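Long-range contacts in glycosyl hydrolase family 62 protein (Coprinopsis cinerea, PDB 5B6T), which probably hydrolyses arabinoxylan side chains as a family 62 alpha-L-arabinofuranosidase, releasing terminal L-arabinofuranose from plant hemicellulose: residues P29-H34 and E267-G272; F41-K46 and Y80-Q85; S67-D72 and N114-T119. All coordinates share one frame; numbering follows the deposited sequence.

Contact 1. Residues P29-H34 and E267-G272; sequences PSVVYH and ELIRSG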
# COMPACT_ATOMS: atom_id res chain seq x y z
N PRO A 29 5.29 1.36 0.33
CA PRO A 29 5.60 0.67 1.56
C PRO A 29 4.43 -0.04 2.21
O PRO A 29 3.30 0.46 2.18
CB PRO A 29 6.09 1.80 2.50
CG PRO A 29 5.42 3.02 1.95
CD PRO A 29 5.42 2.83 0.48
N SER A 30 4.73 -1.17 2.86
CA SER A 30 3.85 -1.81 3.79
C SER A 30 4.53 -1.85 5.17
O SER A 30 5.73 -2.02 5.25
CB SER A 30 3.55 -3.24 3.33
OG SER A 30 2.50 -3.81 4.10
N VAL A 31 3.75 -1.71 6.23
CA VAL A 31 4.34 -1.54 7.55
C VAL A 31 3.54 -2.13 8.69
O VAL A 31 2.33 -1.93 8.80
CB VAL A 31 4.66 -0.06 7.83
CG1 VAL A 31 3.42 0.83 7.69
CG2 VAL A 31 5.33 0.13 9.18
N VAL A 32 4.27 -2.83 9.56
CA VAL A 32 3.74 -3.30 10.85
C VAL A 32 4.77 -3.09 11.95
O VAL A 32 5.98 -3.12 11.70
CB VAL A 32 3.33 -4.79 10.83
CG1 VAL A 32 2.14 -5.01 9.90
CG2 VAL A 32 4.46 -5.73 10.45
N TYR A 33 4.25 -2.87 13.15
CA TYR A 33 5.06 -2.83 14.37
C TYR A 33 4.84 -4.13 15.11
O TYR A 33 3.71 -4.50 15.41
CB TYR A 33 4.65 -1.66 15.26
CG TYR A 33 5.63 -1.39 16.39
CD1 TYR A 33 6.82 -0.74 16.15
CD2 TYR A 33 5.33 -1.76 17.71
CE1 TYR A 33 7.71 -0.47 17.18
CE2 TYR A 33 6.22 -1.52 18.73
CZ TYR A 33 7.40 -0.86 18.48
OH TYR A 33 8.27 -0.56 19.52
N HIS A 34 5.93 -4.86 15.35
CA HIS A 34 5.84 -6.19 15.94
C HIS A 34 7.06 -6.44 16.79
O HIS A 34 8.21 -6.22 16.34
CB HIS A 34 5.73 -7.26 14.85
CG HIS A 34 5.85 -8.66 15.34
ND1 HIS A 34 4.83 -9.31 15.98
CD2 HIS A 34 6.88 -9.54 15.28
CE1 HIS A 34 5.21 -10.53 16.29
NE2 HIS A 34 6.45 -10.70 15.89
N GLU A 267 0.71 3.54 3.28
CA GLU A 267 -0.05 2.68 4.21
C GLU A 267 -0.19 3.40 5.52
O GLU A 267 0.76 4.09 5.97
CB GLU A 267 0.63 1.32 4.46
CG GLU A 267 -0.01 0.15 3.68
CD GLU A 267 0.51 -1.20 4.06
OE1 GLU A 267 0.82 -1.41 5.25
OE2 GLU A 267 0.64 -2.08 3.16
N LEU A 268 -1.34 3.18 6.17
CA LEU A 268 -1.57 3.70 7.51
C LEU A 268 -0.91 2.79 8.55
O LEU A 268 -0.83 1.55 8.39
CB LEU A 268 -3.06 3.81 7.86
CG LEU A 268 -3.86 4.99 7.26
CD1 LEU A 268 -5.36 4.78 7.53
CD2 LEU A 268 -3.42 6.32 7.85
N ILE A 269 -0.44 3.38 9.63
CA ILE A 269 -0.02 2.58 10.77
C ILE A 269 -1.26 1.91 11.38
O ILE A 269 -2.28 2.59 11.65
CB ILE A 269 0.72 3.43 11.82
CG1 ILE A 269 2.03 4.05 11.29
CG2 ILE A 269 1.00 2.62 13.06
CD1 ILE A 269 2.87 3.24 10.36
N ARG A 270 -1.20 0.60 11.56
CA ARG A 270 -2.36 -0.19 11.98
C ARG A 270 -2.47 -0.32 13.49
O ARG A 270 -1.53 -0.05 14.20
CB ARG A 270 -2.26 -1.59 11.35
CG ARG A 270 -1.98 -1.60 9.86
CD ARG A 270 -1.91 -3.02 9.35
NE ARG A 270 -1.23 -3.03 8.07
CZ ARG A 270 -0.66 -4.11 7.55
NH1 ARG A 270 -0.80 -5.29 8.12
NH2 ARG A 270 0.03 -3.98 6.43
N SER A 271 -3.63 -0.74 13.97
CA SER A 271 -3.81 -1.02 15.38
C SER A 271 -3.54 -2.48 15.70
O SER A 271 -3.51 -2.86 16.89
CB SER A 271 -5.23 -0.67 15.80
OG SER A 271 -6.15 -1.35 14.99
N GLY A 272 -3.33 -3.29 14.67
CA GLY A 272 -3.06 -4.72 14.85
C GLY A 272 -2.59 -5.29 13.53
O GLY A 272 -2.83 -4.68 12.48
O HOH W 1 1.30 -0.69 11.09
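Ser30 and Val31 meet the carboxylate of Glu267 between two neighbouring blades of the five-bladed beta-propeller of this family, where strand 25-34 runs beside the end of strand 266-268 and the loop that follows it. Residues 29-32 and 267-270 head almost the same way, 6° apart, but no direct backbone-to-backbone bond spans the gap; the Glu267 side chain and a water do. Glutamate suits its place because it is long enough to cross this gap and ends in two acceptors. Its chain is extended beyond CG (chi2 -172°) and brings both oxygens to the strand opposite: Ser30 OG donates to Glu267 OE2 at 2.7 Å, on the syn side and a little out of the carboxylate plane, while Val31 N donates to Glu267 OE1 at 3.1 Å from well above that plane. Arg270 NH2 approaches the same OE1 from the other face, at 2.9 Å, in a salt bridge that lies in the guanidinium plane. OE1 is thus gripped by two donors, which should fix the rotation of the carboxylate; the side chain of Glu267 is about 4 Å from a bound calcium ion. Arg270 is also held through NH1 by the carbonyl of Val86, on strand 82-89, in the blade that follows that of strand 25-34. Over one face of the flat guanidinium sit Val31 O and the methyl Val32 CG1, the latter 3.4 Å from Arg270 NH1, and the valine probably shields part of that face. On the apolar flank the branched Val31 and Ile269 cross obliquely, with Val31 CG1 3.6 Å from Ile269 CD1. Beyond them a single water completes the junction, donating to Val31 O at 2.8 Å and accepting from Arg270 N at 2.9 Å.

Contact 2. Residues F41-K46 and Y80-Q85; sequences FASTAK and YRAAPQ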
# COMPACT_ATOMS: atom_id res chain seq x y z
N PHE A 41 8.23 -3.28 4.38
CA PHE A 41 8.50 -3.89 3.07
C PHE A 41 8.24 -2.87 2.01
O PHE A 41 7.28 -2.12 2.11
CB PHE A 41 7.58 -5.10 2.87
CG PHE A 41 7.79 -6.19 3.87
CD1 PHE A 41 7.31 -6.10 5.16
CD2 PHE A 41 8.54 -7.31 3.51
CE1 PHE A 41 7.58 -7.09 6.09
CE2 PHE A 41 8.76 -8.31 4.43
CZ PHE A 41 8.27 -8.21 5.71
N ALA A 42 9.12 -2.80 1.00
CA ALA A 42 8.98 -1.77 -0.02
C ALA A 42 9.43 -2.32 -1.36
O ALA A 42 10.20 -3.30 -1.39
CB ALA A 42 9.82 -0.55 0.36
N SER A 43 8.95 -1.69 -2.43
CA SER A 43 9.51 -1.94 -3.77
C SER A 43 10.85 -1.23 -3.93
O SER A 43 11.00 -0.09 -3.54
CB SER A 43 8.59 -1.40 -4.87
OG SER A 43 7.29 -1.90 -4.71
N THR A 44 11.82 -1.92 -4.53
CA THR A 44 12.98 -1.24 -5.12
C THR A 44 12.65 -0.94 -6.59
O THR A 44 12.13 -1.82 -7.29
CB THR A 44 14.25 -2.10 -5.02
OG1 THR A 44 14.12 -3.34 -5.75
CG2 THR A 44 14.55 -2.44 -3.58
N ALA A 45 12.95 0.27 -7.04
CA ALA A 45 12.61 0.70 -8.37
C ALA A 45 13.77 1.34 -9.09
O ALA A 45 14.46 2.25 -8.54
CB ALA A 45 11.45 1.67 -8.36
N LYS A 46 13.96 0.90 -10.33
CA LYS A 46 14.91 1.52 -11.25
C LYS A 46 14.47 1.21 -12.68
O LYS A 46 13.58 0.40 -12.89
CB LYS A 46 16.34 1.03 -10.99
CG LYS A 46 16.49 -0.48 -10.87
CD LYS A 46 17.93 -0.87 -10.64
CE LYS A 46 18.04 -2.36 -10.38
NZ LYS A 46 19.45 -2.82 -10.30
N TYR A 80 10.72 -9.84 -11.45
CA TYR A 80 9.86 -8.72 -11.12
C TYR A 80 8.95 -9.06 -9.94
O TYR A 80 8.20 -10.06 -9.99
CB TYR A 80 9.01 -8.36 -12.34
CG TYR A 80 7.97 -7.30 -12.09
CD1 TYR A 80 8.29 -5.96 -12.20
CD2 TYR A 80 6.69 -7.65 -11.72
CE1 TYR A 80 7.34 -4.97 -11.95
CE2 TYR A 80 5.74 -6.67 -11.48
CZ TYR A 80 6.08 -5.36 -11.61
OH TYR A 80 5.14 -4.38 -11.37
N ARG A 81 9.01 -8.24 -8.89
CA ARG A 81 8.03 -8.25 -7.80
C ARG A 81 7.89 -6.80 -7.36
O ARG A 81 8.88 -6.07 -7.30
CB ARG A 81 8.47 -9.10 -6.58
CG ARG A 81 8.59 -10.60 -6.84
CD ARG A 81 10.02 -10.96 -7.20
NE ARG A 81 10.24 -12.40 -7.25
CZ ARG A 81 9.87 -13.20 -8.24
NH1 ARG A 81 9.24 -12.72 -9.31
NH2 ARG A 81 10.18 -14.48 -8.19
N ALA A 82 6.67 -6.38 -7.04
CA ALA A 82 6.44 -4.99 -6.63
C ALA A 82 5.20 -4.82 -5.77
O ALA A 82 4.25 -5.61 -5.89
CB ALA A 82 6.37 -4.06 -7.82
N ALA A 83 5.24 -3.78 -4.95
CA ALA A 83 4.09 -3.28 -4.17
C ALA A 83 3.57 -4.28 -3.15
O ALA A 83 2.51 -4.91 -3.32
CB ALA A 83 2.99 -2.73 -5.09
N PRO A 84 4.31 -4.42 -2.05
CA PRO A 84 4.01 -5.45 -1.09
C PRO A 84 2.93 -5.05 -0.06
O PRO A 84 2.70 -3.86 0.21
CB PRO A 84 5.35 -5.65 -0.39
CG PRO A 84 5.97 -4.29 -0.40
CD PRO A 84 5.54 -3.68 -1.70
N GLN A 85 2.31 -6.07 0.56
CA GLN A 85 1.41 -5.91 1.69
C GLN A 85 1.71 -7.05 2.64
O GLN A 85 1.55 -8.19 2.26
CB GLN A 85 -0.06 -5.97 1.29
CG GLN A 85 -0.99 -5.77 2.49
CD GLN A 85 -2.37 -6.33 2.28
OE1 GLN A 85 -2.59 -7.23 1.48
NE2 GLN A 85 -3.31 -5.83 3.06
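Pro84, Ser43 and Phe41 carry this buried junction, and Pro84 gives up the largest area to it. Strands 41-46 and 82-85 run antiparallel, at 176°, with axes 5.6 Å apart at closest, yet no hydrogen bond joins backbone to backbone across them. Proline fits such a seam: it has no N-H to leave without an acceptor, and it offers a compact apolar ring to the facing strand. Pro84 CG presses on that strand at Phe41, 3.6 Å from Phe41 O and 3.7 Å from Phe41 CB. Phe41 takes part through its CB and backbone, while its ring leads away to pack on Leu97 and Tyr54. Next along, Ser43 supplies the polar link. With its hydroxyl placed beside its own backbone N (chi1 -53°), Ser43 OG accepts from Ala83 N at 2.8 Å, and the N-H points at it fairly straight (158°). The same OG is hydrogen-bonded to Asp28 on strand 25-34, so a small hydroxyl serves two partners at once. Were Ser43 an alanine, the buried Ala83 N-H would probably lose its acceptor and the Asp28 carboxylate a partner. The methyl of Ala83 points away from strand 41-46; its side chain is about 4 Å from a bound glycerol and about 5 Å from the calcium ion. The contact is the seam between two adjoining blades of the beta-propeller, the second strand of one meeting the innermost strand of the next.

Contact 3. Residues S67-D72 and N114-T119; sequences SFYYLD and NPAGWT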
# COMPACT_ATOMS: atom_id res chain seq x y z
N SER A 67 19.67 -1.22 7.85
CA SER A 67 20.11 -2.05 6.75
C SER A 67 18.92 -2.53 5.92
O SER A 67 17.78 -2.62 6.40
CB SER A 67 20.86 -3.27 7.27
OG SER A 67 20.07 -3.99 8.21
N PHE A 68 19.20 -2.80 4.66
CA PHE A 68 18.24 -3.43 3.76
C PHE A 68 18.51 -4.92 3.72
O PHE A 68 19.66 -5.35 3.66
CB PHE A 68 18.43 -2.88 2.36
CG PHE A 68 17.83 -1.50 2.13
CD1 PHE A 68 17.30 -0.73 3.16
CD2 PHE A 68 17.76 -1.01 0.83
CE1 PHE A 68 16.75 0.53 2.90
CE2 PHE A 68 17.20 0.23 0.57
CZ PHE A 68 16.69 1.00 1.62
N TYR A 69 17.44 -5.72 3.71
CA TYR A 69 17.55 -7.12 3.30
C TYR A 69 16.83 -7.22 1.98
O TYR A 69 15.59 -7.15 1.91
CB TYR A 69 16.94 -8.12 4.33
CG TYR A 69 17.39 -9.54 4.08
CD1 TYR A 69 16.86 -10.27 3.06
CD2 TYR A 69 18.33 -10.14 4.91
CE1 TYR A 69 17.29 -11.58 2.82
CE2 TYR A 69 18.76 -11.44 4.69
CZ TYR A 69 18.23 -12.15 3.64
OH TYR A 69 18.67 -13.44 3.38
N TYR A 70 17.61 -7.45 0.92
CA TYR A 70 17.05 -7.61 -0.41
C TYR A 70 16.40 -9.00 -0.55
O TYR A 70 17.06 -10.02 -0.42
CB TYR A 70 18.14 -7.42 -1.45
CG TYR A 70 18.66 -5.99 -1.53
CD1 TYR A 70 17.86 -4.97 -2.02
CD2 TYR A 70 19.95 -5.67 -1.12
CE1 TYR A 70 18.31 -3.65 -2.09
CE2 TYR A 70 20.42 -4.37 -1.19
CZ TYR A 70 19.60 -3.36 -1.69
OH TYR A 70 20.05 -2.05 -1.82
N LEU A 71 15.08 -9.02 -0.78
CA LEU A 71 14.34 -10.26 -0.67
C LEU A 71 14.57 -11.22 -1.83
O LEU A 71 14.15 -12.38 -1.76
CB LEU A 71 12.84 -10.01 -0.44
CG LEU A 71 12.53 -9.35 0.90
CD1 LEU A 71 11.06 -8.96 0.93
CD2 LEU A 71 12.87 -10.27 2.07
N ASP A 72 15.28 -10.76 -2.86
CA ASP A 72 15.70 -11.69 -3.91
C ASP A 72 16.72 -12.73 -3.42
O ASP A 72 16.96 -13.73 -4.10
CB ASP A 72 16.17 -10.94 -5.18
CG ASP A 72 17.45 -10.10 -4.97
OD1 ASP A 72 18.23 -10.33 -4.07
OD2 ASP A 72 17.73 -9.25 -5.86
N ASN A 114 12.47 -13.17 10.00
CA ASN A 114 13.36 -13.96 9.15
C ASN A 114 13.14 -13.62 7.69
O ASN A 114 12.47 -14.36 6.97
CB ASN A 114 13.15 -15.48 9.36
CG ASN A 114 14.17 -16.28 8.62
OD1 ASN A 114 15.30 -15.80 8.42
ND2 ASN A 114 13.80 -17.48 8.17
N PRO A 115 13.75 -12.53 7.20
CA PRO A 115 13.49 -12.18 5.81
C PRO A 115 13.97 -13.24 4.83
O PRO A 115 13.42 -13.37 3.72
CB PRO A 115 14.26 -10.87 5.64
CG PRO A 115 15.26 -10.82 6.78
CD PRO A 115 14.53 -11.50 7.91
N ALA A 116 14.96 -14.04 5.21
CA ALA A 116 15.44 -15.10 4.33
C ALA A 116 14.41 -16.20 4.08
O ALA A 116 14.59 -17.00 3.14
CB ALA A 116 16.72 -15.72 4.91
N GLY A 117 13.33 -16.24 4.87
CA GLY A 117 12.32 -17.31 4.84
C GLY A 117 11.15 -17.12 3.90
O GLY A 117 10.36 -18.05 3.71
N TRP A 118 11.02 -15.95 3.28
CA TRP A 118 9.86 -15.75 2.39
C TRP A 118 9.88 -16.68 1.19
O TRP A 118 10.87 -16.76 0.44
CB TRP A 118 9.79 -14.30 1.95
CG TRP A 118 9.44 -13.38 3.09
CD1 TRP A 118 10.29 -12.54 3.78
CD2 TRP A 118 8.15 -13.21 3.69
NE1 TRP A 118 9.61 -11.88 4.76
CE2 TRP A 118 8.29 -12.26 4.73
CE3 TRP A 118 6.90 -13.75 3.42
CZ2 TRP A 118 7.21 -11.86 5.52
CZ3 TRP A 118 5.82 -13.36 4.20
CH2 TRP A 118 5.98 -12.39 5.21
N THR A 119 8.76 -17.37 0.99
CA THR A 119 8.65 -18.40 -0.03
C THR A 119 8.71 -17.85 -1.45
O THR A 119 8.45 -16.68 -1.70
CB THR A 119 7.35 -19.22 0.15
OG1 THR A 119 6.20 -18.33 0.17
CG2 THR A 119 7.39 -20.03 1.41
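At the outer side of two neighbouring propeller blades, the edge strand 68-70 of one meets a short 3-10 turn, 115-117, in the loop between strands 104-109 and 122-123 of the other. Tyr69 and Pro115 form the main pair. The two side chains cross at about a right angle, and Pro115 CG sits over one face of the aromatic ring, offset toward the rim, 3.9 Å from the centroid of the Tyr69 ring and 22° off the normal, a CH-pi contact. Proline is apt here because its rigid ring presents C-H groups to the pi face and holds them in place. Swung anti to the backbone nitrogen (chi1 -164°), the phenol reaches along the turn until Tyr69 OH lies 3.4 Å from Ala116 CB; a small methyl lets the ring lie close. Deeper in, Leu71 CD2 faces both Pro115 O, at 3.6 Å, and Trp118 CD1. The second of these approaches, Leu71 CD2 to Trp118 CD1, measures 3.8 Å. The indole of Trp118 continues inward onto Trp95 and Leu97 of its own blade. Leu71 and Trp118 are buried, while the tyrosine and proline remain partly open. No hydrogen bond crosses between the segments; this is apolar packing between the outer parts of adjacent blades of a beta-propeller.

In the fold
All three contacts join blades of one propeller. Contacts 1 and 2 have centres 16 Å apart and touch, sharing the sheet of strands 25-34 and 37-46, where Ser30 N lies 2.8 Å from Phe41 O. Contacts 2 and 3 have centres 12 Å apart and pack through Phe41, whose CE2 is 3.7 Å from Trp118 NE1; both join the blade of strands 25-34 to 68-70 with that of 82-89 to 122-123, one nearer the centre, one farther out. Contacts 1 and 3, centres 18 Å apart, do not touch. Contacts 2 and 3 alternate along the chain, nested within the loop closed by contact 1, which joins residues 233 apart and probably helps close the ring.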